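Local coordinates for protein GTP pyrophosphokinase (Streptococcus pneumoniae, PDB 2BE3) that probably transfers pyrophosphate from ATP to GTP or GDP to make the alarmone (p)ppGpp, as RelA/SpoT family synthetases do, at residues E53-K56 and E57-R61; G63-Y66 and A67-E70. One frame throughout, in Å; residues are numbered along the deposited sequence. Where two conformers were deposited one is given.

Overall arrangement
Interaction 1 (53-56 with 57-61) is a set of i to i+4 contacts within helix 52-62. Interaction 2 (63-66 with 67-70) is the turn that follows and leads into helix 69-72. Their centres lie 10 Å apart, on the same side of the chain's centre. G63, just after the first helix, leaves helical angles with positive phi, and I64 N then probably bonds back to M59 O at 3.1 Å. M59 joins the two contacts: its CE lies 3.5 Å from T65 C. L69 packs against I55 and M59. The Y66 side chain is about 4 Å from a bound tetraethylene glycol, probably from the crystallisation liquor.

Interaction 1 of 2, residues E53-K56 and E57-R61; sequences ESIK and EKMAR
I55 and M59, a selenomethionine, meet on the packed face of helix 52-62. CG2 of I55 touches SE of M59 at 4.1 Å, and the two side chains cross at a slant. M59 has CG opposite its own carbonyl carbon (chi1 -69°), which brings CG to 3.3 Å from I55 O. The chain then bends at chi3. CE leads away from I55 toward Y66, while CG and SE of M59 lie against L69. I55 is buried, with W8 and L12 of helix 6-35 against it.

The backbone beneath is regular alpha helix. Four i to i+4 bonds join the two segments. M59 N to I55 O, K58 N to S54 O and A60 N to K56 O are each 3.0 Å long. E57 N to E53 O is 3.1 Å.

The other side is looser and more polar. E57 has CG opposite its backbone N and runs on extended, which takes its carboxylate out to a water and to R61. Its OE1 accepts a bond from the water at 2.6 Å; the same water makes a weak link to S54 OG at 3.4 Å. OE2 of E57 forms a salt bridge with R61 NE at 3.4 Å. K58 turns away to pair with D75.

The helix is thus amphipathic. Its apolar face packs into the fold, while the carboxylate of E57 is shared between an arginine and a water, which probably helps to stabilise its charge.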
loop_
_atom_site.group_PDB
_atom_site.type_symbol
_atom_site.label_atom_id
_atom_site.label_comp_id
_atom_site.label_asym_id
_atom_site.label_seq_id
_atom_site.Cartn_x
_atom_site.Cartn_y
_atom_site.Cartn_z
ATOM N N GLU A 53 -20.602 14.165 -5.325
ATOM C CA GLU A 53 -21.337 15.119 -6.174
ATOM C C GLU A 53 -20.569 15.491 -7.463
ATOM O O GLU A 53 -21.184 15.891 -8.461
ATOM C CB GLU A 53 -21.840 16.365 -5.405
ATOM C CG GLU A 53 -22.840 16.110 -4.232
ATOM C CD GLU A 53 -24.182 15.457 -4.629
ATOM O OE1 GLU A 53 -24.671 15.634 -5.775
ATOM O OE2 GLU A 53 -24.763 14.760 -3.766
ATOM N N SER A 54 -19.244 15.361 -7.449
ATOM C CA SER A 54 -18.479 15.456 -8.676
ATOM C C SER A 54 -18.673 14.206 -9.540
ATOM O O SER A 54 -18.752 14.328 -10.752
ATOM C CB SER A 54 -17.003 15.621 -8.384
ATOM O OG SER A 54 -16.747 16.903 -7.889
ATOM N N ILE A 55 -18.758 13.031 -8.901
ATOM C CA ILE A 55 -19.053 11.792 -9.605
ATOM C C ILE A 55 -20.414 11.910 -10.277
ATOM O O ILE A 55 -20.523 11.613 -11.469
ATOM C CB ILE A 55 -19.019 10.524 -8.697
ATOM C CG1 ILE A 55 -17.613 10.294 -8.127
ATOM C CG2 ILE A 55 -19.524 9.294 -9.486
ATOM C CD1 ILE A 55 -17.568 9.262 -7.032
ATOM N N LYS A 56 -21.425 12.381 -9.532
ATOM C CA LYS A 56 -22.788 12.537 -10.072
ATOM C C LYS A 56 -22.870 13.527 -11.216
ATOM O O LYS A 56 -23.589 13.294 -12.172
ATOM C CB LYS A 56 -23.790 12.899 -8.997
ATOM C CG LYS A 56 -24.163 11.739 -8.146
ATOM C CD LYS A 56 -24.370 12.197 -6.715
ATOM C CE LYS A 56 -25.847 12.286 -6.359
ATOM N NZ LYS A 56 -26.460 10.931 -6.258
ATOM N N GLU A 57 -22.099 14.595 -11.125
ATOM C CA GLU A 57 -22.027 15.591 -12.166
ATOM C C GLU A 57 -21.466 14.978 -13.420
ATOM O O GLU A 57 -22.032 15.122 -14.492
ATOM C CB GLU A 57 -21.136 16.771 -11.734
ATOM C CG GLU A 57 -20.790 17.707 -12.895
ATOM C CD GLU A 57 -19.557 18.584 -12.665
ATOM O OE1 GLU A 57 -18.682 18.245 -11.817
ATOM O OE2 GLU A 57 -19.462 19.637 -13.350
ATOM N N LYS A 58 -20.344 14.297 -13.288
ATOM C CA LYS A 58 -19.668 13.716 -14.429
ATOM C C LYS A 58 -20.560 12.625 -15.114
ATOM O O LYS A 58 -20.614 12.509 -16.337
ATOM C CB LYS A 58 -18.289 13.228 -13.980
ATOM C CG LYS A 58 -17.213 13.290 -15.059
ATOM C CD LYS A 58 -16.408 14.607 -15.076
ATOM C CE LYS A 58 -15.040 14.459 -14.346
ATOM N NZ LYS A 58 -14.173 13.266 -14.808
HETATM N N MSE A 59 -21.331 11.895 -14.320
HETATM C CA MSE A 59 -22.320 10.969 -14.843
HETATM C C MSE A 59 -23.398 11.645 -15.649
HETATM O O MSE A 59 -23.797 11.136 -16.716
HETATM C CB MSE A 59 -22.998 10.210 -13.726
HETATM C CG MSE A 59 -22.094 9.226 -13.024
HETATM SE SE MSE A 59 -23.045 8.450 -11.478
HETATM C CE MSE A 59 -24.418 7.450 -12.509
ATOM N N ALA A 60 -23.918 12.757 -15.139
ATOM C CA ALA A 60 -24.926 13.507 -15.897
ATOM C C ALA A 60 -24.356 14.055 -17.217
ATOM O O ALA A 60 -24.979 13.957 -18.245
ATOM C CB ALA A 60 -25.548 14.622 -15.040
ATOM N N ARG A 61 -23.136 14.558 -17.188
ATOM C CA ARG A 61 -22.548 15.233 -18.324
ATOM C C ARG A 61 -21.887 14.333 -19.358
ATOM O O ARG A 61 -21.573 14.804 -20.455
ATOM C CB ARG A 61 -21.535 16.255 -17.814
ATOM C CG ARG A 61 -22.188 17.282 -16.937
ATOM C CD ARG A 61 -21.234 18.310 -16.526
ATOM N NE ARG A 61 -21.898 19.290 -15.661
ATOM C CZ ARG A 61 -22.614 20.310 -16.103
ATOM N NH1 ARG A 61 -22.754 20.502 -17.402
ATOM N NH2 ARG A 61 -23.177 21.129 -15.238
HETATM O O HOH W 1 -17.195 19.469 -10.080
#

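Interaction 2 of 2, residues G63-Y66 and A67-E70; sequences GITY and ATLE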
loop_
_atom_site.group_PDB
_atom_site.type_symbol
_atom_site.label_atom_id
_atom_site.label_comp_id
_atom_site.label_asym_id
_atom_site.label_seq_id
_atom_site.Cartn_x
_atom_site.Cartn_y
_atom_site.Cartn_z
ATOM N N GLY A 63 -23.112 10.873 -19.667
ATOM C CA GLY A 63 -24.153 9.895 -19.972
ATOM C C GLY A 63 -23.855 8.547 -19.353
ATOM O O GLY A 63 -24.210 7.517 -19.881
ATOM N N ILE A 64 -23.159 8.564 -18.230
ATOM C CA ILE A 64 -22.791 7.361 -17.502
ATOM C C ILE A 64 -23.912 7.021 -16.511
ATOM O O ILE A 64 -24.366 7.891 -15.768
ATOM C CB ILE A 64 -21.460 7.618 -16.789
ATOM C CG1 ILE A 64 -20.410 7.955 -17.846
ATOM C CG2 ILE A 64 -21.068 6.461 -15.866
ATOM C CD1 ILE A 64 -19.151 8.559 -17.268
ATOM N N THR A 65 -24.358 5.769 -16.523
ATOM C CA THR A 65 -25.281 5.219 -15.523
ATOM C C THR A 65 -24.545 4.523 -14.384
ATOM O O THR A 65 -23.334 4.357 -14.440
ATOM C CB THR A 65 -26.183 4.153 -16.161
ATOM O OG1 THR A 65 -25.374 3.293 -16.971
ATOM C CG2 THR A 65 -27.237 4.808 -17.024
ATOM N N TYR A 66 -25.280 4.126 -13.346
ATOM C CA TYR A 66 -24.689 3.425 -12.206
ATOM C C TYR A 66 -24.060 2.108 -12.604
ATOM O O TYR A 66 -22.998 1.757 -12.095
ATOM C CB TYR A 66 -25.691 3.241 -11.062
ATOM C CG TYR A 66 -25.883 4.530 -10.293
ATOM C CD1 TYR A 66 -24.789 5.215 -9.757
ATOM C CD2 TYR A 66 -27.142 5.085 -10.141
ATOM C CE1 TYR A 66 -24.945 6.412 -9.083
ATOM C CE2 TYR A 66 -27.318 6.276 -9.473
ATOM C CZ TYR A 66 -26.219 6.936 -8.942
ATOM O OH TYR A 66 -26.419 8.118 -8.263
ATOM N N ALA A 67 -24.693 1.410 -13.537
ATOM C CA ALA A 67 -24.195 0.137 -14.028
ATOM C C ALA A 67 -22.820 0.245 -14.705
ATOM O O ALA A 67 -21.982 -0.627 -14.510
ATOM C CB ALA A 67 -25.192 -0.485 -14.942
ATOM N N THR A 68 -22.560 1.329 -15.437
ATOM C CA THR A 68 -21.298 1.453 -16.172
ATOM C C THR A 68 -20.292 2.382 -15.490
ATOM O O THR A 68 -19.176 2.605 -15.974
ATOM C CB THR A 68 -21.546 1.847 -17.657
ATOM O OG1 THR A 68 -21.918 3.219 -17.744
ATOM C CG2 THR A 68 -22.665 1.004 -18.252
ATOM N N LEU A 69 -20.681 2.910 -14.336
ATOM C CA LEU A 69 -19.891 3.903 -13.644
ATOM C C LEU A 69 -18.427 3.496 -13.488
ATOM O O LEU A 69 -17.515 4.270 -13.814
ATOM C CB LEU A 69 -20.534 4.205 -12.299
ATOM C CG LEU A 69 -19.788 5.189 -11.391
ATOM C CD1 LEU A 69 -19.489 6.520 -12.143
ATOM C CD2 LEU A 69 -20.529 5.403 -10.065
ATOM N N GLU A 70 -18.182 2.271 -13.026
ATOM C CA GLU A 70 -16.814 1.846 -12.744
ATOM C C GLU A 70 -15.994 1.578 -14.017
ATOM O O GLU A 70 -14.752 1.482 -13.985
ATOM C CB GLU A 70 -16.847 0.604 -11.858
ATOM C CG GLU A 70 -17.384 -0.629 -12.545
ATOM C CD GLU A 70 -17.535 -1.789 -11.583
ATOM O OE1 GLU A 70 -16.639 -2.653 -11.550
ATOM O OE2 GLU A 70 -18.532 -1.821 -10.840
HETATM O O HOH W 2 -20.269 0.762 -11.911
#
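I64 and L69 make the main apolar contact of this turn. CG2 of I64 lies 3.6 Å from L69 CA and 4.0 Å from L69 CD1. L69 has CG opposite its backbone N (chi1 177°), which places CD1 on I64 and CD2 by the Y66 ring. CD2 sits at the ring edge, near the ring plane, 4.3 Å from Y66 CD1. I64 also touches M59 of helix 52-62.

Two backbone bonds within the turn are weak. T68 N reaches T65 O at 3.3 Å with a bent N-H angle of 132°. L69 N reaches Y66 O at 3.4 Å, more nearly straight.

Among the polar side chains, T65 OG1 and T68 OG1 approach to 3.5 Å. T68 OG1 has its hydrogen bond with D72.

A water joins the turn to the new helix. It accepts from E70 N at 2.8 Å. It can donate to Y66 O at 2.9 Å, with E70 OE2 as a competing acceptor. E70 itself forms a salt bridge with K137.

Apolar packing of I64, Y66 and L69, together with the water bridge, therefore probably adds to what the weak backbone bonds contribute to the turn.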